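Local coordinates for microcin B17-processing protein McbC (Escherichia coli str. K-12 substr. MG1655, PDB 6GRH) that is a flavin-dependent oxidoreductase of the nitroreductase family, needed to process the inactive microcin B17 precursor into the active peptide antibiotic, at residues V190-A198 / Y207-Y218; V162-S173 / V243-Q251. One frame throughout, in Å; residues are numbered along the deposited sequence.

Contact 1. Residues V190-A198 / Y207-Y218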
loop_
_atom_site.group_PDB
_atom_site.type_symbol
_atom_site.label_atom_id
_atom_site.label_comp_id
_atom_site.label_asym_id
_atom_site.label_seq_id
_atom_site.Cartn_x
_atom_site.Cartn_y
_atom_site.Cartn_z
ATOM N N VAL D 190 -1.195 -0.414 29.142
ATOM C CA VAL D 190 -1.334 -0.141 27.721
ATOM C C VAL D 190 0.071 -0.054 27.106
ATOM O O VAL D 190 0.899 0.753 27.538
ATOM C CB VAL D 190 -2.114 1.155 27.467
ATOM C CG1 VAL D 190 -2.350 1.348 25.975
ATOM C CG2 VAL D 190 -3.446 1.152 28.187
ATOM N N TYR D 191 0.345 -0.912 26.128
ATOM C CA TYR D 191 1.652 -0.999 25.497
ATOM C C TYR D 191 1.586 -0.235 24.189
ATOM O O TYR D 191 0.735 -0.545 23.353
ATOM C CB TYR D 191 2.041 -2.462 25.238
ATOM C CG TYR D 191 2.084 -3.304 26.463
ATOM C CD1 TYR D 191 3.292 -3.535 27.127
ATOM C CD2 TYR D 191 0.905 -3.871 26.998
ATOM C CE1 TYR D 191 3.327 -4.302 28.294
ATOM C CE2 TYR D 191 0.930 -4.663 28.150
ATOM C CZ TYR D 191 2.145 -4.874 28.793
ATOM O OH TYR D 191 2.211 -5.657 29.906
ATOM N N CYS D 192 2.480 0.737 24.011
ATOM C CA CYS D 192 2.430 1.657 22.883
ATOM C C CYS D 192 3.737 1.680 22.103
ATOM O O CYS D 192 4.808 1.706 22.685
ATOM C CB CYS D 192 2.145 3.067 23.370
ATOM S SG CYS D 192 0.555 3.196 24.219
ATOM N N ILE D 193 3.615 1.712 20.784
ATOM C CA ILE D 193 4.742 1.817 19.883
ATOM C C ILE D 193 5.020 3.287 19.549
ATOM O O ILE D 193 4.107 4.021 19.169
ATOM C CB ILE D 193 4.515 1.034 18.573
ATOM C CG1 ILE D 193 5.796 1.048 17.715
ATOM C CG2 ILE D 193 3.325 1.539 17.762
ATOM C CD1 ILE D 193 5.678 0.172 16.496
ATOM N N ILE D 194 6.277 3.698 19.673
ATOM C CA ILE D 194 6.720 4.980 19.133
ATOM C C ILE D 194 7.231 4.698 17.725
ATOM O O ILE D 194 8.295 4.100 17.570
ATOM C CB ILE D 194 7.824 5.609 20.004
ATOM C CG1 ILE D 194 7.292 5.822 21.415
ATOM C CG2 ILE D 194 8.302 6.930 19.376
ATOM C CD1 ILE D 194 8.324 6.389 22.348
ATOM N N PHE D 195 6.510 5.141 16.709
ATOM C CA PHE D 195 6.802 4.691 15.328
ATOM C C PHE D 195 8.229 4.962 14.914
ATOM O O PHE D 195 8.925 4.071 14.424
ATOM C CB PHE D 195 5.863 5.305 14.307
ATOM C CG PHE D 195 4.440 4.823 14.431
ATOM C CD1 PHE D 195 4.092 3.544 14.044
ATOM C CD2 PHE D 195 3.457 5.656 14.951
ATOM C CE1 PHE D 195 2.776 3.103 14.142
ATOM C CE2 PHE D 195 2.134 5.218 15.054
ATOM C CZ PHE D 195 1.804 3.933 14.649
ATOM N N GLU D 196 8.671 6.191 15.130
ATOM C CA GLU D 196 9.993 6.570 14.648
ATOM C C GLU D 196 11.121 5.867 15.386
ATOM O O GLU D 196 12.132 5.573 14.770
ATOM C CB GLU D 196 10.152 8.094 14.641
ATOM C CG GLU D 196 9.310 8.710 13.518
ATOM C CD GLU D 196 9.599 10.176 13.246
ATOM O OE1 GLU D 196 10.791 10.544 13.075
ATOM O OE2 GLU D 196 8.623 10.948 13.138
ATOM N N LYS D 197 10.943 5.558 16.671
ATOM C CA LYS D 197 11.923 4.778 17.416
ATOM C C LYS D 197 11.972 3.330 16.917
ATOM O O LYS D 197 13.045 2.732 16.903
ATOM C CB LYS D 197 11.639 4.803 18.904
ATOM C CG LYS D 197 12.800 4.255 19.716
ATOM C CD LYS D 197 13.103 5.151 20.882
ATOM C CE LYS D 197 14.109 4.516 21.816
ATOM N NZ LYS D 197 13.497 4.006 23.081
ATOM N N ALA D 198 10.830 2.777 16.503
ATOM C CA ALA D 198 10.814 1.417 15.913
ATOM C C ALA D 198 11.430 1.338 14.511
ATOM O O ALA D 198 11.910 0.277 14.114
ATOM C CB ALA D 198 9.397 0.860 15.886
ATOM N N TYR D 207 9.398 -2.473 12.651
ATOM C CA TYR D 207 7.978 -2.569 13.016
ATOM C C TYR D 207 7.644 -3.970 13.504
ATOM O O TYR D 207 7.073 -4.151 14.584
ATOM C CB TYR D 207 7.088 -2.170 11.844
ATOM C CG TYR D 207 5.612 -2.190 12.147
ATOM C CD1 TYR D 207 5.034 -1.192 12.917
ATOM C CD2 TYR D 207 4.797 -3.194 11.661
ATOM C CE1 TYR D 207 3.682 -1.193 13.175
ATOM C CE2 TYR D 207 3.443 -3.211 11.944
ATOM C CZ TYR D 207 2.901 -2.217 12.705
ATOM O OH TYR D 207 1.549 -2.224 12.972
ATOM N N ARG D 208 8.080 -4.955 12.735
ATOM C CA ARG D 208 7.899 -6.340 13.101
ATOM C C ARG D 208 8.578 -6.614 14.473
ATOM O O ARG D 208 7.978 -7.260 15.357
ATOM C CB ARG D 208 8.486 -7.213 11.969
ATOM C CG ARG D 208 8.242 -8.697 12.076
ATOM C CD ARG D 208 9.302 -9.499 11.318
ATOM N NE ARG D 208 9.258 -9.328 9.871
ATOM C CZ ARG D 208 9.957 -10.085 9.005
ATOM N NH1 ARG D 208 10.763 -11.048 9.428
ATOM N NH2 ARG D 208 9.859 -9.869 7.714
ATOM N N MET D 209 9.816 -6.133 14.642
ATOM C CA MET D 209 10.567 -6.267 15.907
ATOM C C MET D 209 9.848 -5.597 17.087
ATOM O O MET D 209 9.796 -6.164 18.188
ATOM C CB MET D 209 12.011 -5.714 15.784
ATOM C CG MET D 209 12.981 -6.550 14.918
ATOM S SD MET D 209 14.753 -6.126 15.052
ATOM C CE MET D 209 15.290 -6.163 13.348
ATOM N N ALA D 210 9.293 -4.406 16.862
ATOM C CA ALA D 210 8.562 -3.684 17.914
ATOM C C ALA D 210 7.294 -4.425 18.399
ATOM O O ALA D 210 7.029 -4.485 19.604
ATOM C CB ALA D 210 8.199 -2.302 17.436
ATOM N N LEU D 211 6.549 -5.004 17.457
ATOM C CA LEU D 211 5.343 -5.785 17.778
ATOM C C LEU D 211 5.684 -7.052 18.555
ATOM O O LEU D 211 5.044 -7.350 19.527
ATOM C CB LEU D 211 4.523 -6.100 16.510
ATOM C CG LEU D 211 3.473 -5.042 16.166
ATOM C CD1 LEU D 211 4.001 -3.626 16.061
ATOM C CD2 LEU D 211 2.797 -5.391 14.851
ATOM N N MET D 212 6.744 -7.748 18.153
ATOM C CA MET D 212 7.224 -8.890 18.905
ATOM C C MET D 212 7.663 -8.504 20.315
ATOM O O MET D 212 7.323 -9.180 21.283
ATOM C CB MET D 212 8.316 -9.648 18.126
ATOM C CG MET D 212 7.740 -10.310 16.888
ATOM S SD MET D 212 8.928 -11.285 15.956
ATOM C CE MET D 212 10.139 -10.078 15.482
ATOM N N GLU D 213 8.357 -7.390 20.440
ATOM C CA GLU D 213 8.775 -6.914 21.731
ATOM C C GLU D 213 7.617 -6.673 22.679
ATOM O O GLU D 213 7.701 -7.009 23.837
ATOM C CB GLU D 213 9.608 -5.658 21.579
ATOM C CG GLU D 213 10.047 -5.027 22.875
ATOM C CD GLU D 213 10.951 -3.838 22.624
ATOM O OE1 GLU D 213 11.820 -3.946 21.702
ATOM O OE2 GLU D 213 10.781 -2.806 23.346
ATOM N N THR D 214 6.535 -6.133 22.169
ATOM C CA THR D 214 5.313 -5.927 22.951
ATOM C C THR D 214 4.792 -7.219 23.584
ATOM O O THR D 214 4.419 -7.233 24.745
ATOM C CB THR D 214 4.248 -5.284 22.057
ATOM O OG1 THR D 214 4.802 -4.071 21.515
ATOM C CG2 THR D 214 3.000 -4.976 22.831
ATOM N N GLY D 215 4.834 -8.309 22.808
ATOM C CA GLY D 215 4.439 -9.609 23.278
ATOM C C GLY D 215 5.373 -10.142 24.344
ATOM O O GLY D 215 4.898 -10.754 25.317
ATOM N N SER D 216 6.697 -9.906 24.200
ATOM C CA SER D 216 7.615 -10.298 25.264
ATOM C C SER D 216 7.306 -9.543 26.563
ATOM O O SER D 216 7.482 -10.077 27.693
ATOM C CB SER D 216 9.098 -10.122 24.856
ATOM O OG SER D 216 9.451 -8.760 24.777
ATOM N N MET D 217 6.867 -8.304 26.426
ATOM C CA MET D 217 6.570 -7.481 27.594
ATOM C C MET D 217 5.301 -7.937 28.289
ATOM O O MET D 217 5.321 -8.172 29.498
ATOM C CB MET D 217 6.507 -6.006 27.247
ATOM C CG MET D 217 7.844 -5.496 26.762
ATOM S SD MET D 217 7.712 -3.891 25.982
ATOM C CE MET D 217 7.282 -2.886 27.396
ATOM N N TYR D 218 4.196 -8.086 27.562
ATOM C CA TYR D 218 2.980 -8.510 28.249
ATOM C C TYR D 218 3.100 -9.936 28.806
ATOM O O TYR D 218 2.439 -10.269 29.792
ATOM C CB TYR D 218 1.705 -8.289 27.430
ATOM C CG TYR D 218 1.431 -9.169 26.225
ATOM C CD1 TYR D 218 1.307 -10.546 26.330
ATOM C CD2 TYR D 218 1.191 -8.588 24.977
ATOM C CE1 TYR D 218 1.017 -11.321 25.208
ATOM C CE2 TYR D 218 0.886 -9.353 23.852
ATOM C CZ TYR D 218 0.790 -10.713 23.972
ATOM O OH TYR D 218 0.513 -11.471 22.856
#
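Y191 lies against the T214-Y218 turn of helix 204-227 and meets a different residue at each step of its length. Its CB rests on the methyl CG2 of T214, 3.6 Å away, and CG still feels the same methyl. Farther along, CE1 comes 3.8 Å from CB of M217, whose chain runs past the ring in the opposite sense and bends at its last torsion, bringing CE near CD1. At the far end CZ and OH lie against the backbone and CB of Y218, with OH 3.4 Å from CA of Y218; the two tyrosine side chains run at about a right angle. The hydroxyl is hydrogen-bonded to Q260 of strand 254-263. Two residues on, I193 reaches toward the helix as a fully extended chain (chi1 -174°, chi2 174°) and sets CD1 among three helix residues: it is 3.7 Å from CB of A210, and also meets CD1 of Y207 and a methyl of L211. That methyl, L211 CD1, covers one face of the Y207 ring. Past the strand, A198 CB meets A210 CB at 3.7 Å, two small side chains, consistent with the close approach of helix 195-199 here. The hydroxyl of T214 turns back to A210 O (3.0 Å), which also takes the backbone N-H of T214 from the other face of its carbonyl plane; the methyl is thereby left for Y191. Strand and helix run nearly antiparallel, at 161°, with their axes 9.3 Å apart. The helix carries M209 of one flavin mononucleotide pocket, while Y218 touches another flavin, and L211 packs on L211 of the second subunit. Apart from the Y191 hydroxyl lying on Y218 carbons, the buried side chains meet by apolar packing, so van der Waals contact joins strand to helix.

Contact 2. Residues V162-S173 / V243-Q251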
loop_
_atom_site.group_PDB
_atom_site.type_symbol
_atom_site.label_atom_id
_atom_site.label_comp_id
_atom_site.label_asym_id
_atom_site.label_seq_id
_atom_site.Cartn_x
_atom_site.Cartn_y
_atom_site.Cartn_z
ATOM N N VAL D 162 0.736 11.306 33.541
ATOM C CA VAL D 162 0.328 11.526 32.158
ATOM C C VAL D 162 -1.015 12.237 32.013
ATOM O O VAL D 162 -1.102 13.175 31.224
ATOM C CB VAL D 162 0.352 10.199 31.379
ATOM C CG1 VAL D 162 -0.288 10.325 29.993
ATOM C CG2 VAL D 162 1.791 9.704 31.257
ATOM N N ALA D 163 -2.058 11.803 32.722
ATOM C CA ALA D 163 -3.407 12.363 32.526
ATOM C C ALA D 163 -4.268 12.301 33.773
ATOM O O ALA D 163 -4.147 11.390 34.589
ATOM C CB ALA D 163 -4.120 11.665 31.380
ATOM N N THR D 164 -5.136 13.298 33.892
ATOM C CA THR D 164 -6.103 13.404 34.957
ATOM C C THR D 164 -7.527 13.151 34.445
ATOM O O THR D 164 -8.474 13.709 34.991
ATOM C CB THR D 164 -6.051 14.821 35.551
ATOM O OG1 THR D 164 -6.342 15.763 34.518
ATOM C CG2 THR D 164 -4.673 15.138 36.117
ATOM N N CYS D 165 -7.699 12.330 33.413
ATOM C CA CYS D 165 -9.047 11.907 33.014
ATOM C C CYS D 165 -9.631 11.058 34.135
ATOM O O CYS D 165 -8.875 10.425 34.888
ATOM C CB CYS D 165 -9.025 11.102 31.730
ATOM S SG CYS D 165 -7.750 9.824 31.694
ATOM N N ASN D 166 -10.958 11.063 34.291
ATOM C CA ASN D 166 -11.566 10.257 35.359
ATOM C C ASN D 166 -11.470 8.773 35.013
ATOM O O ASN D 166 -11.217 8.403 33.858
ATOM C CB ASN D 166 -13.012 10.675 35.712
ATOM C CG ASN D 166 -13.961 10.672 34.517
ATOM O OD1 ASN D 166 -13.931 9.796 33.658
ATOM N ND2 ASN D 166 -14.827 11.657 34.480
ATOM N N THR D 167 -11.679 7.945 36.028
ATOM C CA THR D 167 -11.569 6.502 35.915
ATOM C C THR D 167 -12.619 5.894 34.955
ATOM O O THR D 167 -12.330 4.933 34.234
ATOM C CB THR D 167 -11.649 5.891 37.328
ATOM O OG1 THR D 167 -10.599 4.934 37.500
ATOM C CG2 THR D 167 -13.017 5.268 37.607
ATOM N N GLN D 168 -13.814 6.486 34.922
ATOM C CA GLN D 168 -14.906 6.043 34.008
ATOM C C GLN D 168 -14.614 6.261 32.514
ATOM O O GLN D 168 -14.899 5.387 31.690
ATOM C CB GLN D 168 -16.225 6.713 34.376
ATOM C CG GLN D 168 -16.725 6.356 35.782
ATOM C CD GLN D 168 -16.240 7.296 36.900
ATOM O OE1 GLN D 168 -15.399 8.193 36.695
ATOM N NE2 GLN D 168 -16.777 7.086 38.098
ATOM N N SER D 169 -14.035 7.412 32.163
ATOM C CA SER D 169 -13.628 7.684 30.766
ATOM C C SER D 169 -12.567 6.711 30.277
ATOM O O SER D 169 -12.625 6.242 29.141
ATOM C CB SER D 169 -13.058 9.095 30.607
ATOM O OG SER D 169 -14.005 10.068 30.983
ATOM N N LEU D 170 -11.577 6.439 31.125
ATOM C CA LEU D 170 -10.528 5.500 30.782
ATOM C C LEU D 170 -11.068 4.123 30.576
ATOM O O LEU D 170 -10.670 3.456 29.642
ATOM C CB LEU D 170 -9.454 5.384 31.869
ATOM C CG LEU D 170 -8.270 6.312 31.811
ATOM C CD1 LEU D 170 -7.444 6.119 33.075
ATOM C CD2 LEU D 170 -7.444 6.064 30.552
ATOM N N TYR D 171 -11.905 3.679 31.514
ATOM C CA TYR D 171 -12.548 2.371 31.433
ATOM C C TYR D 171 -13.366 2.231 30.141
ATOM O O TYR D 171 -13.250 1.232 29.434
ATOM C CB TYR D 171 -13.452 2.123 32.643
ATOM C CG TYR D 171 -14.216 0.832 32.546
ATOM C CD1 TYR D 171 -15.529 0.808 32.079
ATOM C CD2 TYR D 171 -13.612 -0.378 32.868
ATOM C CE1 TYR D 171 -16.229 -0.386 31.971
ATOM C CE2 TYR D 171 -14.318 -1.573 32.774
ATOM C CZ TYR D 171 -15.620 -1.566 32.328
ATOM O OH TYR D 171 -16.293 -2.756 32.200
ATOM N N ARG D 172 -14.175 3.239 29.844
ATOM C CA ARG D 172 -14.994 3.229 28.633
ATOM C C ARG D 172 -14.106 3.048 27.391
ATOM O O ARG D 172 -14.357 2.160 26.570
ATOM C CB ARG D 172 -15.837 4.508 28.546
ATOM C CG ARG D 172 -16.720 4.591 27.320
ATOM C CD ARG D 172 -17.575 5.847 27.313
ATOM N NE ARG D 172 -17.864 6.229 25.926
ATOM C CZ ARG D 172 -18.858 5.741 25.174
ATOM N NH1 ARG D 172 -19.736 4.848 25.659
ATOM N NH2 ARG D 172 -18.979 6.173 23.915
ATOM N N SER D 173 -13.049 3.850 27.291
ATOM C CA SER D 173 -12.152 3.777 26.117
ATOM C C SER D 173 -11.426 2.428 25.971
ATOM O O SER D 173 -11.302 1.878 24.861
ATOM C CB SER D 173 -11.165 4.953 26.107
ATOM O OG SER D 173 -10.061 4.748 26.990
ATOM N N VAL D 243 -8.701 5.428 22.854
ATOM C CA VAL D 243 -7.714 5.157 23.916
ATOM C C VAL D 243 -6.563 6.185 23.854
ATOM O O VAL D 243 -6.252 6.843 24.867
ATOM C CB VAL D 243 -7.179 3.721 23.818
ATOM C CG1 VAL D 243 -5.991 3.492 24.755
ATOM C CG2 VAL D 243 -8.315 2.746 24.136
ATOM N N ALA D 244 -5.995 6.382 22.664
ATOM C CA ALA D 244 -4.917 7.361 22.498
ATOM C C ALA D 244 -5.323 8.775 22.962
ATOM O O ALA D 244 -4.600 9.408 23.723
ATOM C CB ALA D 244 -4.400 7.384 21.069
ATOM N N LYS D 245 -6.492 9.238 22.517
ATOM C CA LYS D 245 -6.999 10.573 22.829
ATOM C C LYS D 245 -7.199 10.734 24.347
ATOM O O LYS D 245 -6.796 11.756 24.945
ATOM C CB LYS D 245 -8.322 10.790 22.101
ATOM C CG LYS D 245 -9.075 12.096 22.375
ATOM C CD LYS D 245 -8.499 13.245 21.556
ATOM C CE LYS D 245 -9.242 14.555 21.855
ATOM N NZ LYS D 245 -9.518 15.322 20.599
ATOM N N THR D 246 -7.778 9.694 24.958
ATOM C CA THR D 246 -8.116 9.695 26.392
ATOM C C THR D 246 -6.859 9.763 27.262
ATOM O O THR D 246 -6.825 10.453 28.269
ATOM C CB THR D 246 -9.001 8.469 26.742
ATOM O OG1 THR D 246 -10.190 8.537 25.957
ATOM C CG2 THR D 246 -9.425 8.467 28.201
ATOM N N MET D 247 -5.817 9.089 26.814
ATOM C CA MET D 247 -4.483 9.142 27.426
ATOM C C MET D 247 -3.626 10.370 27.030
ATOM O O MET D 247 -2.485 10.502 27.493
ATOM C CB MET D 247 -3.733 7.855 27.091
ATOM C CG MET D 247 -4.373 6.617 27.719
ATOM S SD MET D 247 -3.606 5.083 27.138
ATOM C CE MET D 247 -2.032 5.191 27.931
ATOM N N ASN D 248 -4.173 11.251 26.196
ATOM C CA ASN D 248 -3.482 12.402 25.640
ATOM C C ASN D 248 -2.218 12.029 24.841
ATOM O O ASN D 248 -1.251 12.786 24.800
ATOM C CB ASN D 248 -3.187 13.442 26.734
ATOM C CG ASN D 248 -4.443 14.142 27.205
ATOM O OD1 ASN D 248 -5.279 14.532 26.394
ATOM N ND2 ASN D 248 -4.582 14.294 28.496
ATOM N N LEU D 249 -2.250 10.882 24.176
ATOM C CA LEU D 249 -1.149 10.499 23.297
ATOM C C LEU D 249 -1.314 11.188 21.940
ATOM O O LEU D 249 -2.442 11.338 21.450
ATOM C CB LEU D 249 -1.116 8.995 23.085
ATOM C CG LEU D 249 -0.932 8.069 24.290
ATOM C CD1 LEU D 249 -0.893 6.626 23.799
ATOM C CD2 LEU D 249 0.317 8.390 25.041
ATOM N N ASP D 250 -0.198 11.533 21.306
ATOM C CA ASP D 250 -0.191 12.080 19.950
ATOM C C ASP D 250 -0.035 10.936 18.941
ATOM O O ASP D 250 1.064 10.360 18.780
ATOM C CB ASP D 250 0.933 13.087 19.794
ATOM C CG ASP D 250 0.829 13.921 18.483
ATOM O OD1 ASP D 250 0.311 13.461 17.427
ATOM O OD2 ASP D 250 1.310 15.083 18.514
ATOM N N GLN D 251 -1.148 10.631 18.260
ATOM C CA GLN D 251 -1.223 9.512 17.314
ATOM C C GLN D 251 -0.325 9.614 16.108
ATOM O O GLN D 251 -0.101 8.610 15.459
ATOM C CB GLN D 251 -2.661 9.303 16.846
ATOM C CG GLN D 251 -3.534 8.659 17.913
ATOM C CD GLN D 251 -4.979 8.668 17.488
ATOM O OE1 GLN D 251 -5.362 7.828 16.697
ATOM N NE2 GLN D 251 -5.753 9.664 17.931
#
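N166 OD1 is gripped twice by S169, from the hydroxyl OG at 2.7 Å and from the backbone N at 2.8 Å. The N-H arrives almost in line with the side-chain C=O (167°), whereas the hydroxyl is tilted 34° from the carbonyl plane. This N-cap fixes the start of the helix that faces T246. The methyl CG2 of T246, anti to its own backbone N (chi1 -59° places OG1 beside that N), points at CD2 of L170, 3.9 Å away. T246 OG1 bonds back to Y242 O and lies alongside CB of S173, whose own hydroxyl turns to L170 O. Where S173 faces V243, CG2 of V243 presses on the backbone oxygen of S173 (3.2 Å). From the strand and the loop after it, V162 CG1 sits 3.3 Å from M247 O and C165 SG 3.6 Å from T246 O, both van der Waals contacts against carbonyls, and A163 CB meets ND2 of N248, whose OD1 accepts from R24 of the McbD chain. N248, with positive phi, closes helix 240-246 in a Schellman motif, N248 N bonding to K245 O and L249 N to A244 O. V162 and A163 form a classic beta bulge against V149. The arrangement is the Schellman-closed C-terminal turn of helix 240-246 packed along N-capped helix 167-175 and beside outer strand 158-163 of the antiparallel nitroreductase-family sheet.

How the contacts relate
From the N terminus, the chain first passes 162-173, leaving the outer strand 158-163 for the helix that follows. It then runs through strand 187-194 into helix 195-199, turns, and returns along helix 204-227, so that contact 1 closes a short strand-to-helix loop. Only after strand 231-235 does the end of helix 240-246, in 243-251, come back to 162-173, closing contact 2 around all of this; contact 1 is thus nested inside it. The two touch directly: C192 SG packs on L249 CD1 at 3.7 Å, and V190 meets M247. Contact 1 joins helix 204-227 to strand 187-194; contact 2 joins helix 240-246 to helix 167-175 and outer strand 158-163 of the same sheet.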